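Local coordinates for Alr1585 protein (Nostoc sp., PDB 5C2I), which probably uses hydrogen peroxide to oxidise dyes and other substrates at its haem, as a member of the DyP-type (dye-decolorizing) peroxidases, at residues Phe111-Pro114 against Pro118-Met121; Tyr253-Lys258 against Ser391-Gln396. The protein carries 1 engineered substitution. One frame throughout, in Å; residues are numbered along the deposited sequence.

Overall arrangement
Following the chain from its N terminus, contact 1 comes first. It closes a short turn of three residues, where the loop after helix 100-105 bends back onto helix 117-121. Contact 2 comes later and closes a far longer excursion, with 132 residues between segments 253-258 and 391-396. The two are in series, neither nested nor crossed. The centres of contact 1 and contact 2 are about 13 Å apart, yet they touch. The ring of Phe119 meets that of Tyr253, and Pro118 packs on Ile393. The turn belongs to the N-terminal DyP dimeric alpha+beta barrel domain and packs on the sheet and loop of the C-terminal part.

Contact 1: residues Phe111-Pro114 against Pro118-Met121; sequences FQIP and PFRM
Phe111 and Gln112 are the end of a 3-10 segment, Ile113 and Pro114 run on as loop, and the chain returns three residues later in helix 117-121, with the CA atoms of Pro114 and Arg120 7.7 Å apart. Arg120 reaches back along this turn with its chain extended from CG to NE. Two successive backbone carbonyls meet the edge of its guanidinium. NH2 donates to Ile113 O at 2.7 Å, and NE donates to Pro114 O at 3.0 Å with an N-H...O angle of 165°. Both oxygens lie in or near the guanidinium plane, but each donor sits above the plane of its carbonyl. The two bonds fix the rotation of the guanidinium. With an alanine here, the carbonyls of Ile113 and Pro114 would probably lose both donors and the turn would be freer to shift against the helix. In this part of the DyP dimeric alpha+beta barrel domain, the loop after helix 100-105 leads into helix 117-121, and a helix side chain bonds back to it. Next to Arg120 in the helix, Phe119 turns its ring to the loop, with CG anti to the backbone N (chi1 161°). Its CE2 is 3.7 Å from Pro114 CB. Ile113 CG2 lies at the ring edge, 3.9 Å from Phe119 CE2. Pro114 O is also at the edge, 3.6 Å from Phe119 CD2. Tyr103 of helix 100-105 touches Ile113, Pro114 and Phe119, while Phe457 of strand 448-458 touches Pro114 and Phe119.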
loop_
_atom_site.group_PDB
_atom_site.type_symbol
_atom_site.label_atom_id
_atom_site.label_comp_id
_atom_site.label_asym_id
_atom_site.label_seq_id
_atom_site.Cartn_x
_atom_site.Cartn_y
_atom_site.Cartn_z
ATOM N N PHE A 111 -22.392 -45.446 -23.679
ATOM C CA PHE A 111 -23.622 -45.285 -22.972
ATOM C C PHE A 111 -23.445 -44.700 -21.568
ATOM O O PHE A 111 -24.408 -44.166 -21.010
ATOM C CB PHE A 111 -24.386 -46.626 -22.922
ATOM C CG PHE A 111 -25.818 -46.473 -22.498
ATOM C CD1 PHE A 111 -26.783 -45.984 -23.402
ATOM C CD2 PHE A 111 -26.219 -46.784 -21.192
ATOM C CE1 PHE A 111 -28.112 -45.810 -23.000
ATOM C CE2 PHE A 111 -27.551 -46.608 -20.792
ATOM C CZ PHE A 111 -28.493 -46.127 -21.698
ATOM N N GLN A 112 -22.253 -44.844 -20.973
ATOM C CA GLN A 112 -21.926 -44.321 -19.630
ATOM C C GLN A 112 -21.247 -42.945 -19.642
ATOM O O GLN A 112 -20.896 -42.391 -18.599
ATOM C CB GLN A 112 -21.008 -45.304 -18.876
ATOM C CG GLN A 112 -21.721 -46.613 -18.657
ATOM C CD GLN A 112 -22.999 -46.512 -17.827
ATOM O OE1 GLN A 112 -24.010 -47.024 -18.229
ATOM N NE2 GLN A 112 -22.949 -45.851 -16.670
ATOM N N ILE A 113 -20.994 -42.434 -20.827
ATOM C CA ILE A 113 -20.387 -41.111 -20.945
ATOM C C ILE A 113 -21.518 -40.102 -20.738
ATOM O O ILE A 113 -22.606 -40.296 -21.238
ATOM C CB ILE A 113 -19.678 -40.967 -22.308
ATOM C CG1 ILE A 113 -18.487 -41.967 -22.349
ATOM C CG2 ILE A 113 -19.235 -39.526 -22.594
ATOM C CD1 ILE A 113 -17.716 -41.984 -23.645
ATOM N N PRO A 114 -21.260 -39.019 -19.996
ATOM C CA PRO A 114 -22.285 -37.989 -19.861
ATOM C C PRO A 114 -22.972 -37.655 -21.179
ATOM O O PRO A 114 -22.303 -37.527 -22.225
ATOM C CB PRO A 114 -21.512 -36.794 -19.245
ATOM C CG PRO A 114 -20.435 -37.475 -18.424
ATOM C CD PRO A 114 -20.021 -38.655 -19.275
ATOM N N PRO A 118 -23.611 -31.186 -26.885
ATOM C CA PRO A 118 -22.437 -30.385 -27.194
ATOM C C PRO A 118 -21.190 -30.969 -26.516
ATOM O O PRO A 118 -20.115 -31.011 -27.129
ATOM C CB PRO A 118 -22.801 -29.014 -26.617
ATOM C CG PRO A 118 -24.305 -28.962 -26.809
ATOM C CD PRO A 118 -24.770 -30.351 -26.531
ATOM N N PHE A 119 -21.330 -31.389 -25.271
ATOM C CA PHE A 119 -20.188 -31.991 -24.533
ATOM C C PHE A 119 -19.617 -33.172 -25.326
ATOM O O PHE A 119 -18.405 -33.255 -25.514
ATOM C CB PHE A 119 -20.649 -32.427 -23.127
ATOM C CG PHE A 119 -19.744 -33.430 -22.482
ATOM C CD1 PHE A 119 -18.589 -33.026 -21.878
ATOM C CD2 PHE A 119 -20.032 -34.785 -22.546
ATOM C CE1 PHE A 119 -17.749 -33.958 -21.259
ATOM C CE2 PHE A 119 -19.214 -35.721 -21.928
ATOM C CZ PHE A 119 -18.058 -35.314 -21.304
ATOM N N ARG A 120 -20.496 -34.027 -25.848
ATOM C CA ARG A 120 -20.041 -35.176 -26.670
ATOM C C ARG A 120 -19.423 -34.785 -27.997
ATOM O O ARG A 120 -18.434 -35.377 -28.449
ATOM C CB ARG A 120 -21.163 -36.122 -26.917
ATOM C CG ARG A 120 -21.582 -36.835 -25.655
ATOM C CD ARG A 120 -22.576 -37.902 -26.008
ATOM N NE ARG A 120 -22.733 -38.784 -24.893
ATOM C CZ ARG A 120 -23.233 -39.987 -24.955
ATOM N NH1 ARG A 120 -23.682 -40.463 -26.084
ATOM N NH2 ARG A 120 -23.327 -40.668 -23.850
ATOM N N MET A 121 -19.952 -33.757 -28.603
ATOM C CA MET A 121 -19.432 -33.308 -29.881
ATOM C C MET A 121 -18.040 -32.676 -29.728
ATOM O O MET A 121 -17.201 -32.816 -30.601
ATOM C CB MET A 121 -20.432 -32.332 -30.515
ATOM C CG MET A 121 -21.703 -33.046 -30.964
ATOM S SD MET A 121 -23.065 -31.915 -31.226
ATOM C CE MET A 121 -22.772 -31.435 -32.960
#

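Contact 2: residues Tyr253-Lys258 against Ser391-Gln396; sequences YLVYRK and SNIENQ. With EDO (1,2-ethanediol), chain G.
Segment 253-258 is an extended strand, while 391-396 is a loop that turns through helical backbone angles at 393-395. The CA atoms of Tyr253 and Ser391 approach to 5.9 Å. Across the contact the touching is by packing. Ile393 points its side chain at the strand. Its CG1 lies 3.9 Å from Tyr253 CB, and its CG2 lies 4.2 Å from Val255 CG2. CG2 stands anti to the backbone N and CG1 beside it (chi1 -63°), which sends the two branches to different strand residues. The Tyr253 ring brings its edge to the loop, and Ser391 O sits near the ring plane, 3.5 Å from Tyr253 CD2. The hydroxyl of Tyr253 is hydrogen-bonded to Asp116 N, and the carboxylate of Asp116 also takes Ile393 N, so one aspartate joins both segments.

The loop is held from within. Asn392 OD1 accepts from Asn395 N at 2.9 Å, with the donor well above the carbonyl plane. The side chain of Gln396, extended beyond CG, runs back to the start of the segment, and its OE1 makes weak bonds with the backbone N of Ser391 and of Asn392. The O1 of a 1,2-ethanediol, probably from the crystallisation liquor, donates to Gln396 OE1 at 2.8 Å and accepts from Asn395 ND2 at 3.1 Å. Ser391 OG is bonded to Asp235 O. Phe397 of helix 397-405 touches Val255, whose side chain is about 8 Å from the haem. Strand 250-261 pairs antiparallel with strands 383-390 and 448-458. The contact thus belongs to a strand-to-helix connection of the C-terminal half of the DyP fold, with an Asx motif at Asn392 and Gln396 at the N-cap of helix 397-405.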
loop_
_atom_site.group_PDB
_atom_site.type_symbol
_atom_site.label_atom_id
_atom_site.label_comp_id
_atom_site.label_asym_id
_atom_site.label_seq_id
_atom_site.Cartn_x
_atom_site.Cartn_y
_atom_site.Cartn_z
ATOM N N TYR A 253 -21.719 -29.488 -16.154
ATOM C CA TYR A 253 -21.005 -29.282 -17.399
ATOM C C TYR A 253 -20.322 -27.922 -17.424
ATOM O O TYR A 253 -20.934 -26.908 -17.114
ATOM C CB TYR A 253 -21.955 -29.391 -18.594
ATOM C CG TYR A 253 -22.479 -30.779 -18.824
ATOM C CD1 TYR A 253 -21.666 -31.748 -19.446
ATOM C CD2 TYR A 253 -23.749 -31.155 -18.414
ATOM C CE1 TYR A 253 -22.123 -33.040 -19.623
ATOM C CE2 TYR A 253 -24.249 -32.430 -18.657
ATOM C CZ TYR A 253 -23.424 -33.372 -19.272
ATOM O OH TYR A 253 -23.905 -34.648 -19.484
ATOM N N LEU A 254 -19.045 -27.943 -17.786
ATOM C CA LEU A 254 -18.208 -26.785 -17.862
ATOM C C LEU A 254 -17.987 -26.365 -19.312
ATOM O O LEU A 254 -17.598 -27.186 -20.157
ATOM C CB LEU A 254 -16.855 -27.058 -17.210
ATOM C CG LEU A 254 -15.790 -25.967 -17.344
ATOM C CD1 LEU A 254 -16.143 -24.693 -16.630
ATOM C CD2 LEU A 254 -14.422 -26.475 -16.883
ATOM N N VAL A 255 -18.176 -25.092 -19.591
ATOM C CA VAL A 255 -17.749 -24.472 -20.846
ATOM C C VAL A 255 -16.507 -23.652 -20.489
ATOM O O VAL A 255 -16.565 -22.830 -19.571
ATOM C CB VAL A 255 -18.837 -23.524 -21.374
ATOM C CG1 VAL A 255 -18.294 -22.637 -22.518
ATOM C CG2 VAL A 255 -20.058 -24.288 -21.829
ATOM N N TYR A 256 -15.404 -23.882 -21.185
ATOM C CA TYR A 256 -14.151 -23.119 -21.015
ATOM C C TYR A 256 -13.802 -22.490 -22.354
ATOM O O TYR A 256 -13.710 -23.208 -23.349
ATOM C CB TYR A 256 -13.014 -24.052 -20.549
ATOM C CG TYR A 256 -11.757 -23.345 -20.107
ATOM C CD1 TYR A 256 -10.979 -22.563 -21.011
ATOM C CD2 TYR A 256 -11.332 -23.426 -18.824
ATOM C CE1 TYR A 256 -9.856 -21.894 -20.582
ATOM C CE2 TYR A 256 -10.173 -22.793 -18.397
ATOM C CZ TYR A 256 -9.454 -22.013 -19.261
ATOM O OH TYR A 256 -8.323 -21.393 -18.823
ATOM N N ARG A 257 -13.636 -21.161 -22.373
ATOM C CA ARG A 257 -13.291 -20.410 -23.579
ATOM C C ARG A 257 -12.308 -19.332 -23.238
ATOM O O ARG A 257 -12.553 -18.548 -22.297
ATOM C CB ARG A 257 -14.534 -19.799 -24.216
ATOM C CG ARG A 257 -15.493 -20.857 -24.807
ATOM C CD ARG A 257 -16.877 -20.324 -25.107
ATOM N NE ARG A 257 -16.966 -19.343 -26.186
ATOM C CZ ARG A 257 -16.937 -19.622 -27.493
ATOM N NH1 ARG A 257 -16.720 -20.854 -27.961
ATOM N NH2 ARG A 257 -17.093 -18.637 -28.355
ATOM N N LYS A 258 -11.181 -19.296 -23.974
ATOM C CA LYS A 258 -10.209 -18.240 -23.790
ATOM C C LYS A 258 -10.571 -17.066 -24.710
ATOM O O LYS A 258 -10.576 -17.230 -25.935
ATOM C CB LYS A 258 -8.810 -18.730 -24.058
ATOM C CG LYS A 258 -7.755 -17.650 -23.880
ATOM C CD LYS A 258 -6.325 -18.211 -23.969
ATOM C CE LYS A 258 -5.281 -17.150 -23.619
ATOM N NZ LYS A 258 -3.882 -17.650 -23.587
ATOM N N SER A 391 -26.458 -27.415 -16.430
ATOM C CA SER A 391 -26.846 -28.803 -16.565
ATOM C C SER A 391 -27.051 -29.229 -18.034
ATOM O O SER A 391 -27.151 -30.426 -18.321
ATOM C CB SER A 391 -28.118 -29.085 -15.783
ATOM O OG SER A 391 -29.185 -28.280 -16.244
ATOM N N ASN A 392 -27.156 -28.256 -18.938
ATOM C CA ASN A 392 -27.471 -28.515 -20.337
ATOM C C ASN A 392 -26.829 -27.437 -21.209
ATOM O O ASN A 392 -27.312 -26.288 -21.254
ATOM C CB ASN A 392 -28.999 -28.558 -20.549
ATOM C CG ASN A 392 -29.399 -28.947 -21.966
ATOM O OD1 ASN A 392 -28.783 -28.570 -22.928
ATOM N ND2 ASN A 392 -30.482 -29.653 -22.085
ATOM N N ILE A 393 -25.753 -27.785 -21.879
ATOM C CA ILE A 393 -25.003 -26.796 -22.658
ATOM C C ILE A 393 -25.833 -26.302 -23.818
ATOM O O ILE A 393 -25.820 -25.090 -24.129
ATOM C CB ILE A 393 -23.629 -27.354 -23.169
ATOM C CG1 ILE A 393 -22.731 -27.690 -21.965
ATOM C CG2 ILE A 393 -22.926 -26.372 -24.082
ATOM C CD1 ILE A 393 -21.471 -28.451 -22.345
ATOM N N GLU A 394 -26.542 -27.200 -24.475
ATOM C CA GLU A 394 -27.378 -26.802 -25.601
ATOM C C GLU A 394 -28.403 -25.723 -25.224
ATOM O O GLU A 394 -28.617 -24.743 -25.990
ATOM C CB GLU A 394 -28.080 -28.007 -26.216
ATOM C CG GLU A 394 -28.955 -27.716 -27.399
ATOM C CD GLU A 394 -29.496 -29.033 -27.960
ATOM O OE1 GLU A 394 -28.720 -29.759 -28.608
ATOM O OE2 GLU A 394 -30.666 -29.382 -27.673
ATOM N N ASN A 395 -28.987 -25.878 -24.051
ATOM C CA ASN A 395 -30.020 -24.980 -23.574
ATOM C C ASN A 395 -29.516 -23.766 -22.770
ATOM O O ASN A 395 -30.260 -22.808 -22.545
ATOM C CB ASN A 395 -30.994 -25.743 -22.703
ATOM C CG ASN A 395 -32.272 -24.947 -22.476
ATOM O OD1 ASN A 395 -32.941 -24.593 -23.413
ATOM N ND2 ASN A 395 -32.581 -24.645 -21.224
ATOM N N GLN A 396 -28.243 -23.771 -22.384
ATOM C CA GLN A 396 -27.682 -22.696 -21.548
ATOM C C GLN A 396 -26.585 -21.945 -22.313
ATOM O O GLN A 396 -26.933 -21.158 -23.173
ATOM C CB GLN A 396 -27.326 -23.228 -20.133
ATOM C CG GLN A 396 -28.635 -23.651 -19.455
ATOM C CD GLN A 396 -28.494 -24.410 -18.143
ATOM O OE1 GLN A 396 -28.487 -25.645 -18.116
ATOM N NE2 GLN A 396 -28.359 -23.675 -17.054
HETATM C C1 EDO G . -31.835 -26.900 -18.148
HETATM O O1 EDO G . -31.005 -26.317 -19.160
HETATM C C2 EDO G . -32.787 -25.938 -17.436
HETATM O O2 EDO G . -32.196 -24.771 -16.868
#